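Local coordinates for protein branched-chain-amino-acid aminotransferase (PDB 3UZO) that probably transfers the amino group between leucine, isoleucine or valine and 2-oxoglutarate with the help of pyridoxal 5'-phosphate, at residues Y33-L41 / A51-Q59; N184-P195 / F222-H233. All coordinates share one frame; numbering follows the deposited sequence.

Contact 1. Residues Y33-L41 / A51-Q59; sequences YIRTDLRYL and AGTLTEDNQ
The guanidinium of Arg35 lies stacked on the amide of Asn58, the two planes 8° apart, with Asn58 ND2 over one face. At the guanidinium edge, Arg35 NH2 donates to Glu56 O (2.8 Å), and the same nitrogen makes a salt bridge with Glu56 OE1 at 3.1 Å. The Arg35 chain runs out straight from CG to NE, which carries the cation across to the turn at Glu56-Asn58. Tyr33 OH lies 3.0 Å from Asn58 OD1, its stronger partner being Glu64 of the second subunit. Asn58 also covers the Arg39 guanidinium, but with its CB, 3.6 Å from Arg39 NH1, and here amide and guanidinium stand nearly perpendicular. Bends at chi2 (-123°) and chi3 (80°) fold Arg39 back over this turn; Arg39 NE is buried there without a polar partner.

Next to this turn, 39-41 and 53-55 pair as antiparallel strands. Arg39 and Thr55 exchange two bonds, the shorter from Thr55 N to Arg39 O (2.8 Å), as do Leu41 and Thr53. In the non-hydrogen-bonded pair between them, Tyr40 CB meets Leu54 CD2 at 4.1 Å.

These strands form a beta hairpin at the edge, within this chain, of the seven-stranded antiparallel sheet. Strand 162-172 flanks 39-45 on its other side, helix 115-128 packs against Tyr40 and Leu54, and Glu64 of the second subunit forms a salt bridge with Arg39.

Contact 2. Residues N184-P195 / F222-H233; sequences NFITSDYDRAAP and FADVIYLDPATH
His233 NE2 donates to Asp191 OD1 across 2.6 Å, meeting the carboxylate on its syn side, while carboxylate and imidazole planes stand 64° apart. The aspartate is gripped further: one water lies between Asp191 OD1 and Leu228 O, and another joins Asp191 OD2 to Pro230 O. Asp191 OD2 also accepts from the backbone N of His196 of the second subunit, so this carboxylate ties both segments to the dimer interface. Closer to the strands, a water takes the N-H of Ser188 and donates toward Ile226 O, filling in where direct pairing has stopped.

Direct backbone bonds follow the parallel register: Ala223 N to Asn184 O at 2.9 Å, then the longer Ile186 N to Asp224 O and Ile226 N to Ile186 O.

Apolar groups pack around this frame. Ile186 CB sits over the centre of the Phe222 ring, 3.7 Å from its centroid, and Ile186 CD1 reaches along the same face to Phe222 CE1. Phe185 CB presses on Ile226 CG1 at 3.3 Å. The Tyr227 ring is sandwiched between Val225 CG1 on one face and Arg192 CD on the other. With CG placed between its backbone N and carbonyl carbon (chi1 63°), Arg192 lays its methylenes across that ring; its side chain also comes within about 3 Å of the pyridoxal phosphate. Farther out, Pro195 CD rests on Pro230 CB.

The contact lies in a beta-alpha-beta unit in which strand 183-186 is followed by helix 204-219 and then by 224-225, short and weakly bonded; the helix packs on Tyr190, Arg192 and Tyr227. Strand 309-316 borders 183-186 and touches Phe185, Ile186, Phe222 and Ile226.

How the contacts relate
The segments of contact 1 both precede those of contact 2 in sequence. The two contacts lie on opposite sides of the chain's centre, about 35 Å apart between centres and about 17 Å between nearest atoms. They share no sheet: 33-41 / 51-59 belongs to the hairpin at the edge, within this chain, of the antiparallel sheet, whereas 184-195 / 222-233 belongs to the mixed sheet and its beta-alpha-beta crossover. Both reach the second subunit, contact 1 through Tyr33, Arg39, Asn58 and Gln59, contact 2 through the loop after strand 183-186. Contact 2 supplies Arg192 to the cofactor pocket directly, while contact 1 stays farther out, its Tyr33 side chain about 10 Å from a bound glutamate.

Contact 1. Residues Y33-L41 / A51-Q59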
loop_
_atom_site.group_PDB
_atom_site.type_symbol
_atom_site.label_atom_id
_atom_site.label_comp_id
_atom_site.label_asym_id
_atom_site.label_seq_id
_atom_site.Cartn_x
_atom_site.Cartn_y
_atom_site.Cartn_z
ATOM N N TYR A 33 8.026 -19.735 -3.390
ATOM C CA TYR A 33 7.461 -20.359 -2.206
ATOM C C TYR A 33 7.473 -21.875 -2.221
ATOM O O TYR A 33 7.093 -22.523 -3.202
ATOM C CB TYR A 33 6.024 -19.880 -1.970
ATOM C CG TYR A 33 5.425 -20.405 -0.671
ATOM C CD1 TYR A 33 4.709 -21.605 -0.639
ATOM C CD2 TYR A 33 5.601 -19.710 0.532
ATOM C CE1 TYR A 33 4.177 -22.101 0.557
ATOM C CE2 TYR A 33 5.079 -20.201 1.738
ATOM C CZ TYR A 33 4.364 -21.394 1.740
ATOM O OH TYR A 33 3.825 -21.877 2.914
ATOM N N ILE A 34 7.927 -22.423 -1.105
ATOM C CA ILE A 34 7.966 -23.856 -0.878
ATOM C C ILE A 34 7.457 -23.949 0.549
ATOM O O ILE A 34 7.919 -23.206 1.427
ATOM C CB ILE A 34 9.401 -24.416 -0.949
ATOM C CG1 ILE A 34 9.906 -24.354 -2.394
ATOM C CG2 ILE A 34 9.425 -25.845 -0.435
ATOM C CD1 ILE A 34 11.337 -24.807 -2.569
ATOM N N ARG A 35 6.497 -24.833 0.790
ATOM C CA ARG A 35 5.955 -24.951 2.130
ATOM C C ARG A 35 6.879 -25.710 3.060
ATOM O O ARG A 35 7.206 -26.879 2.820
ATOM C CB ARG A 35 4.583 -25.626 2.099
ATOM C CG ARG A 35 3.923 -25.695 3.470
ATOM C CD ARG A 35 2.500 -26.206 3.383
ATOM N NE ARG A 35 1.878 -26.294 4.703
ATOM C CZ ARG A 35 0.580 -26.505 4.902
ATOM N NH1 ARG A 35 -0.237 -26.651 3.862
ATOM N NH2 ARG A 35 0.095 -26.564 6.138
ATOM N N THR A 36 7.326 -25.041 4.119
ATOM C CA THR A 36 8.181 -25.717 5.081
ATOM C C THR A 36 7.257 -26.240 6.181
ATOM O O THR A 36 6.055 -25.965 6.169
ATOM C CB THR A 36 9.274 -24.783 5.644
ATOM O OG1 THR A 36 8.679 -23.561 6.083
ATOM C CG2 THR A 36 10.321 -24.478 4.556
ATOM N N ASP A 37 7.800 -26.988 7.131
ATOM C CA ASP A 37 6.965 -27.601 8.164
ATOM C C ASP A 37 6.234 -26.717 9.176
ATOM O O ASP A 37 5.015 -26.821 9.336
ATOM C CB ASP A 37 7.784 -28.656 8.923
ATOM C CG ASP A 37 8.289 -29.773 8.012
ATOM O OD1 ASP A 37 7.758 -29.915 6.887
ATOM O OD2 ASP A 37 9.207 -30.519 8.421
ATOM N N LEU A 38 6.966 -25.846 9.856
ATOM C CA LEU A 38 6.356 -25.023 10.885
ATOM C C LEU A 38 6.678 -23.532 10.810
ATOM O O LEU A 38 7.795 -23.142 10.451
ATOM C CB LEU A 38 6.791 -25.552 12.249
ATOM C CG LEU A 38 6.365 -26.984 12.576
ATOM C CD1 LEU A 38 7.221 -27.537 13.723
ATOM C CD2 LEU A 38 4.890 -26.998 12.927
ATOM N N ARG A 39 5.688 -22.713 11.148
ATOM C CA ARG A 39 5.877 -21.264 11.175
ATOM C C ARG A 39 5.431 -20.708 12.526
ATOM O O ARG A 39 4.622 -21.328 13.240
ATOM C CB ARG A 39 5.111 -20.583 10.033
ATOM C CG ARG A 39 3.636 -20.929 9.929
ATOM C CD ARG A 39 3.323 -21.487 8.550
ATOM N NE ARG A 39 3.702 -22.883 8.462
ATOM C CZ ARG A 39 4.351 -23.448 7.453
ATOM N NH1 ARG A 39 4.733 -22.749 6.385
ATOM N NH2 ARG A 39 4.621 -24.739 7.525
ATOM N N TYR A 40 5.969 -19.538 12.868
ATOM C CA TYR A 40 5.675 -18.858 14.120
ATOM C C TYR A 40 4.475 -17.923 13.947
ATOM O O TYR A 40 4.335 -17.246 12.923
ATOM C CB TYR A 40 6.916 -18.071 14.561
ATOM C CG TYR A 40 6.771 -17.269 15.838
ATOM C CD1 TYR A 40 7.334 -17.715 17.035
ATOM C CD2 TYR A 40 6.110 -16.041 15.839
ATOM C CE1 TYR A 40 7.246 -16.951 18.206
ATOM C CE2 TYR A 40 6.013 -15.270 17.003
ATOM C CZ TYR A 40 6.585 -15.732 18.179
ATOM O OH TYR A 40 6.495 -14.967 19.318
ATOM N N LEU A 41 3.607 -17.894 14.953
ATOM C CA LEU A 41 2.424 -17.046 14.914
ATOM C C LEU A 41 2.159 -16.453 16.291
ATOM O O LEU A 41 2.139 -17.177 17.292
ATOM C CB LEU A 41 1.205 -17.862 14.468
ATOM C CG LEU A 41 -0.138 -17.128 14.365
ATOM C CD1 LEU A 41 -0.070 -16.091 13.264
ATOM C CD2 LEU A 41 -1.251 -18.129 14.069
ATOM N N ALA A 51 2.747 -14.741 23.810
ATOM C CA ALA A 51 4.063 -15.353 23.677
ATOM C C ALA A 51 4.367 -15.889 22.282
ATOM O O ALA A 51 5.529 -16.043 21.913
ATOM C CB ALA A 51 4.213 -16.474 24.707
ATOM N N GLY A 52 3.327 -16.164 21.503
ATOM C CA GLY A 52 3.542 -16.701 20.171
ATOM C C GLY A 52 3.683 -18.211 20.237
ATOM O O GLY A 52 4.072 -18.762 21.265
ATOM N N THR A 53 3.369 -18.886 19.139
ATOM C CA THR A 53 3.470 -20.337 19.085
ATOM C C THR A 53 3.849 -20.801 17.689
ATOM O O THR A 53 3.837 -20.015 16.739
ATOM C CB THR A 53 2.128 -21.001 19.448
ATOM O OG1 THR A 53 2.245 -22.420 19.302
ATOM C CG2 THR A 53 1.026 -20.511 18.524
ATOM N N LEU A 54 4.203 -22.074 17.572
ATOM C CA LEU A 54 4.539 -22.645 16.276
ATOM C C LEU A 54 3.310 -23.386 15.780
ATOM O O LEU A 54 2.604 -24.032 16.560
ATOM C CB LEU A 54 5.711 -23.623 16.381
ATOM C CG LEU A 54 7.091 -23.024 16.638
ATOM C CD1 LEU A 54 8.135 -24.135 16.633
ATOM C CD2 LEU A 54 7.403 -21.993 15.565
ATOM N N THR A 55 3.045 -23.271 14.485
ATOM C CA THR A 55 1.912 -23.947 13.887
ATOM C C THR A 55 2.313 -24.492 12.524
ATOM O O THR A 55 3.271 -24.024 11.915
ATOM C CB THR A 55 0.713 -22.995 13.726
ATOM O OG1 THR A 55 -0.349 -23.686 13.056
ATOM C CG2 THR A 55 1.106 -21.752 12.915
ATOM N N GLU A 56 1.596 -25.505 12.059
ATOM C CA GLU A 56 1.881 -26.084 10.758
ATOM C C GLU A 56 1.014 -25.486 9.643
ATOM O O GLU A 56 1.335 -25.615 8.464
ATOM C CB GLU A 56 1.665 -27.601 10.828
ATOM C CG GLU A 56 1.010 -28.223 9.610
ATOM C CD GLU A 56 -0.482 -27.935 9.517
ATOM O OE1 GLU A 56 -1.087 -28.291 8.486
ATOM O OE2 GLU A 56 -1.053 -27.358 10.466
ATOM N N ASP A 57 -0.065 -24.811 10.023
ATOM C CA ASP A 57 -1.028 -24.286 9.056
ATOM C C ASP A 57 -0.575 -23.685 7.705
ATOM O O ASP A 57 -0.805 -24.289 6.661
ATOM C CB ASP A 57 -1.991 -23.336 9.781
ATOM C CG ASP A 57 -3.282 -23.124 9.013
ATOM O OD1 ASP A 57 -4.316 -22.800 9.641
ATOM O OD2 ASP A 57 -3.257 -23.277 7.778
ATOM N N ASN A 58 0.043 -22.515 7.706
ATOM C CA ASN A 58 0.505 -21.845 6.469
ATOM C C ASN A 58 -0.602 -21.059 5.745
ATOM O O ASN A 58 -0.377 -20.441 4.706
ATOM C CB ASN A 58 1.271 -22.832 5.536
ATOM C CG ASN A 58 0.547 -23.164 4.216
ATOM O OD1 ASN A 58 1.160 -23.136 3.137
ATOM N ND2 ASN A 58 -0.722 -23.522 4.297
ATOM N N GLN A 59 -1.796 -21.066 6.330
ATOM C CA GLN A 59 -2.913 -20.301 5.797
ATOM C C GLN A 59 -3.279 -19.319 6.906
ATOM O O GLN A 59 -3.400 -19.707 8.066
ATOM C CB GLN A 59 -4.121 -21.193 5.501
ATOM C CG GLN A 59 -3.876 -22.263 4.462
ATOM C CD GLN A 59 -3.574 -21.694 3.093
ATOM O OE1 GLN A 59 -4.389 -20.976 2.516
ATOM N NE2 GLN A 59 -2.399 -22.015 2.562
#

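Contact 2. Residues N184-P195 / F222-H233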
loop_
_atom_site.group_PDB
_atom_site.type_symbol
_atom_site.label_atom_id
_atom_site.label_comp_id
_atom_site.label_asym_id
_atom_site.label_seq_id
_atom_site.Cartn_x
_atom_site.Cartn_y
_atom_site.Cartn_z
ATOM N N ASN A 184 20.411 -5.910 -16.412
ATOM C CA ASN A 184 20.114 -4.527 -16.741
ATOM C C ASN A 184 18.837 -4.012 -16.095
ATOM O O ASN A 184 17.913 -4.774 -15.797
ATOM C CB ASN A 184 20.042 -4.362 -18.262
ATOM C CG ASN A 184 21.262 -4.938 -18.964
ATOM O OD1 ASN A 184 22.391 -4.785 -18.492
ATOM N ND2 ASN A 184 21.042 -5.596 -20.100
ATOM N N PHE A 185 18.804 -2.707 -15.868
ATOM C CA PHE A 185 17.659 -2.057 -15.256
ATOM C C PHE A 185 17.245 -0.878 -16.136
ATOM O O PHE A 185 18.044 -0.385 -16.942
ATOM C CB PHE A 185 18.020 -1.590 -13.839
ATOM C CG PHE A 185 18.315 -2.721 -12.883
ATOM C CD1 PHE A 185 19.477 -3.476 -13.009
ATOM C CD2 PHE A 185 17.413 -3.046 -11.875
ATOM C CE1 PHE A 185 19.738 -4.548 -12.144
ATOM C CE2 PHE A 185 17.663 -4.114 -11.002
ATOM C CZ PHE A 185 18.827 -4.865 -11.139
ATOM N N ILE A 186 16.004 -0.431 -15.981
ATOM C CA ILE A 186 15.486 0.662 -16.787
ATOM C C ILE A 186 14.721 1.702 -15.963
ATOM O O ILE A 186 14.031 1.365 -14.996
ATOM C CB ILE A 186 14.566 0.095 -17.900
ATOM C CG1 ILE A 186 14.051 1.214 -18.795
ATOM C CG2 ILE A 186 13.415 -0.696 -17.270
ATOM C CD1 ILE A 186 13.345 0.699 -20.071
ATOM N N THR A 187 14.862 2.967 -16.350
ATOM C CA THR A 187 14.190 4.070 -15.675
ATOM C C THR A 187 12.697 3.982 -15.952
ATOM O O THR A 187 12.276 3.327 -16.908
ATOM C CB THR A 187 14.712 5.434 -16.191
ATOM O OG1 THR A 187 16.097 5.574 -15.858
ATOM C CG2 THR A 187 13.933 6.580 -15.571
ATOM N N SER A 188 11.900 4.632 -15.111
ATOM C CA SER A 188 10.454 4.636 -15.275
ATOM C C SER A 188 9.842 5.969 -14.868
ATOM O O SER A 188 10.374 6.674 -14.004
ATOM C CB SER A 188 9.817 3.526 -14.433
ATOM O OG SER A 188 8.407 3.548 -14.566
ATOM N N ASP A 189 8.729 6.314 -15.510
ATOM C CA ASP A 189 8.002 7.541 -15.200
ATOM C C ASP A 189 7.208 7.336 -13.912
ATOM O O ASP A 189 6.843 8.299 -13.236
ATOM C CB ASP A 189 7.026 7.892 -16.328
ATOM C CG ASP A 189 7.720 8.484 -17.544
ATOM O OD1 ASP A 189 7.050 8.634 -18.589
ATOM O OD2 ASP A 189 8.924 8.809 -17.454
ATOM N N TYR A 190 6.936 6.074 -13.583
ATOM C CA TYR A 190 6.168 5.754 -12.379
ATOM C C TYR A 190 6.980 5.906 -11.099
ATOM O O TYR A 190 8.213 5.859 -11.122
ATOM C CB TYR A 190 5.634 4.320 -12.447
ATOM C CG TYR A 190 4.548 4.097 -13.464
ATOM C CD1 TYR A 190 4.815 3.445 -14.670
ATOM C CD2 TYR A 190 3.244 4.516 -13.216
ATOM C CE1 TYR A 190 3.809 3.212 -15.603
ATOM C CE2 TYR A 190 2.225 4.288 -14.144
ATOM C CZ TYR A 190 2.516 3.635 -15.335
ATOM O OH TYR A 190 1.510 3.396 -16.248
ATOM N N ASP A 191 6.271 6.080 -9.987
ATOM C CA ASP A 191 6.886 6.214 -8.673
ATOM C C ASP A 191 6.371 5.077 -7.792
ATOM O O ASP A 191 5.194 4.720 -7.845
ATOM C CB ASP A 191 6.497 7.534 -8.000
ATOM C CG ASP A 191 6.905 8.755 -8.804
ATOM O OD1 ASP A 191 8.102 8.890 -9.132
ATOM O OD2 ASP A 191 6.018 9.590 -9.094
ATOM N N ARG A 192 7.254 4.507 -6.988
ATOM C CA ARG A 192 6.849 3.444 -6.076
ATOM C C ARG A 192 6.590 4.103 -4.728
ATOM O O ARG A 192 5.922 3.534 -3.865
ATOM C CB ARG A 192 7.956 2.393 -5.929
ATOM C CG ARG A 192 9.252 2.927 -5.324
ATOM C CD ARG A 192 10.336 1.857 -5.206
ATOM N NE ARG A 192 10.221 1.029 -4.002
ATOM C CZ ARG A 192 9.305 0.083 -3.819
ATOM N NH1 ARG A 192 8.415 -0.164 -4.767
ATOM N NH2 ARG A 192 9.280 -0.615 -2.688
ATOM N N ALA A 193 7.117 5.311 -4.551
ATOM C CA ALA A 193 6.946 6.026 -3.289
ATOM C C ALA A 193 6.907 7.540 -3.462
ATOM O O ALA A 193 7.454 8.080 -4.422
ATOM C CB ALA A 193 8.066 5.645 -2.329
ATOM N N ALA A 194 6.259 8.216 -2.516
ATOM C CA ALA A 194 6.143 9.671 -2.543
ATOM C C ALA A 194 7.316 10.332 -1.821
ATOM O O ALA A 194 8.047 9.684 -1.083
ATOM C CB ALA A 194 4.825 10.106 -1.897
ATOM N N PRO A 195 7.512 11.641 -2.037
ATOM C CA PRO A 195 8.617 12.339 -1.374
ATOM C C PRO A 195 8.520 12.211 0.146
ATOM O O PRO A 195 9.528 12.074 0.830
ATOM C CB PRO A 195 8.443 13.785 -1.844
ATOM C CG PRO A 195 7.849 13.620 -3.211
ATOM C CD PRO A 195 6.811 12.538 -2.972
ATOM N N PHE A 222 14.321 -6.342 -19.028
ATOM C CA PHE A 222 15.106 -5.789 -17.929
ATOM C C PHE A 222 14.740 -6.515 -16.641
ATOM O O PHE A 222 13.616 -6.987 -16.487
ATOM C CB PHE A 222 14.842 -4.296 -17.754
ATOM C CG PHE A 222 15.322 -3.458 -18.898
ATOM C CD1 PHE A 222 14.492 -3.195 -19.983
ATOM C CD2 PHE A 222 16.612 -2.939 -18.897
ATOM C CE1 PHE A 222 14.943 -2.422 -21.054
ATOM C CE2 PHE A 222 17.073 -2.166 -19.962
ATOM C CZ PHE A 222 16.238 -1.908 -21.041
ATOM N N ALA A 223 15.698 -6.602 -15.725
ATOM C CA ALA A 223 15.484 -7.272 -14.451
ATOM C C ALA A 223 14.462 -6.529 -13.602
ATOM O O ALA A 223 13.601 -7.147 -12.971
ATOM C CB ALA A 223 16.812 -7.389 -13.689
ATOM N N ASP A 224 14.549 -5.203 -13.605
ATOM C CA ASP A 224 13.646 -4.390 -12.807
ATOM C C ASP A 224 13.819 -2.917 -13.171
ATOM O O ASP A 224 14.605 -2.559 -14.050
ATOM C CB ASP A 224 13.971 -4.599 -11.319
ATOM C CG ASP A 224 12.854 -4.147 -10.385
ATOM O OD1 ASP A 224 13.104 -4.106 -9.158
ATOM O OD2 ASP A 224 11.736 -3.839 -10.856
ATOM N N VAL A 225 13.078 -2.065 -12.480
ATOM C CA VAL A 225 13.148 -0.633 -12.706
ATOM C C VAL A 225 14.036 -0.007 -11.641
ATOM O O VAL A 225 14.085 -0.479 -10.504
ATOM C CB VAL A 225 11.732 0.018 -12.603
ATOM C CG1 VAL A 225 11.851 1.533 -12.479
ATOM C CG2 VAL A 225 10.900 -0.342 -13.824
ATOM N N ILE A 226 14.783 1.022 -12.012
ATOM C CA ILE A 226 15.558 1.725 -11.007
ATOM C C ILE A 226 14.782 3.018 -10.926
ATOM O O ILE A 226 14.611 3.717 -11.927
ATOM C CB ILE A 226 17.013 1.993 -11.418
ATOM C CG1 ILE A 226 17.793 0.677 -11.424
ATOM C CG2 ILE A 226 17.658 2.950 -10.421
ATOM C CD1 ILE A 226 19.288 0.834 -11.605
ATOM N N TYR A 227 14.280 3.316 -9.735
ATOM C CA TYR A 227 13.480 4.508 -9.528
ATOM C C TYR A 227 14.294 5.766 -9.258
ATOM O O TYR A 227 15.391 5.704 -8.705
ATOM C CB TYR A 227 12.483 4.266 -8.389
ATOM C CG TYR A 227 11.490 3.158 -8.693
ATOM C CD1 TYR A 227 11.839 1.811 -8.540
ATOM C CD2 TYR A 227 10.217 3.457 -9.177
ATOM C CE1 TYR A 227 10.933 0.787 -8.867
ATOM C CE2 TYR A 227 9.313 2.452 -9.508
ATOM C CZ TYR A 227 9.677 1.122 -9.352
ATOM O OH TYR A 227 8.773 0.145 -9.692
ATOM N N LEU A 228 13.732 6.902 -9.670
ATOM C CA LEU A 228 14.348 8.208 -9.493
ATOM C C LEU A 228 13.532 8.962 -8.451
ATOM O O LEU A 228 12.406 8.568 -8.150
ATOM C CB LEU A 228 14.335 8.973 -10.819
ATOM C CG LEU A 228 14.966 8.253 -12.012
ATOM C CD1 LEU A 228 14.868 9.123 -13.264
ATOM C CD2 LEU A 228 16.414 7.925 -11.685
ATOM N N ASP A 229 14.078 10.047 -7.905
ATOM C CA ASP A 229 13.343 10.783 -6.888
ATOM C C ASP A 229 11.985 11.202 -7.446
ATOM O O ASP A 229 11.887 11.716 -8.568
ATOM C CB ASP A 229 14.134 12.003 -6.409
ATOM C CG ASP A 229 14.249 13.079 -7.466
ATOM O OD1 ASP A 229 15.054 12.912 -8.410
ATOM O OD2 ASP A 229 13.518 14.088 -7.343
ATOM N N PRO A 230 10.913 10.962 -6.671
ATOM C CA PRO A 230 9.522 11.277 -7.013
ATOM C C PRO A 230 9.287 12.733 -7.422
ATOM O O PRO A 230 8.676 13.009 -8.453
ATOM C CB PRO A 230 8.755 10.930 -5.730
ATOM C CG PRO A 230 9.594 9.911 -5.082
ATOM C CD PRO A 230 10.999 10.397 -5.312
ATOM N N ALA A 231 9.774 13.658 -6.603
ATOM C CA ALA A 231 9.583 15.083 -6.858
ATOM C C ALA A 231 10.143 15.637 -8.160
ATOM O O ALA A 231 9.544 16.535 -8.742
ATOM C CB ALA A 231 10.124 15.893 -5.701
ATOM N N THR A 232 11.277 15.120 -8.627
ATOM C CA THR A 232 11.863 15.661 -9.851
ATOM C C THR A 232 12.385 14.643 -10.862
ATOM O O THR A 232 12.638 14.993 -12.012
ATOM C CB THR A 232 13.036 16.617 -9.523
ATOM O OG1 THR A 232 14.185 15.854 -9.134
ATOM C CG2 THR A 232 12.661 17.552 -8.385
ATOM N N HIS A 233 12.547 13.394 -10.437
ATOM C CA HIS A 233 13.073 12.354 -11.319
ATOM C C HIS A 233 14.439 12.755 -11.891
ATOM O O HIS A 233 14.681 12.655 -13.094
ATOM C CB HIS A 233 12.086 12.065 -12.457
ATOM C CG HIS A 233 10.987 11.123 -12.069
ATOM N ND1 HIS A 233 10.785 9.916 -12.702
ATOM C CD2 HIS A 233 10.061 11.192 -11.085
ATOM C CE1 HIS A 233 9.783 9.280 -12.123
ATOM N NE2 HIS A 233 9.326 10.033 -11.139
HETATM O O HOH W 1 10.997 6.539 -11.003
HETATM O O HOH W 2 12.863 5.586 -12.785
HETATM O O HOH W 3 10.137 7.337 -8.530
HETATM O O HOH W 4 6.970 11.839 -10.122
#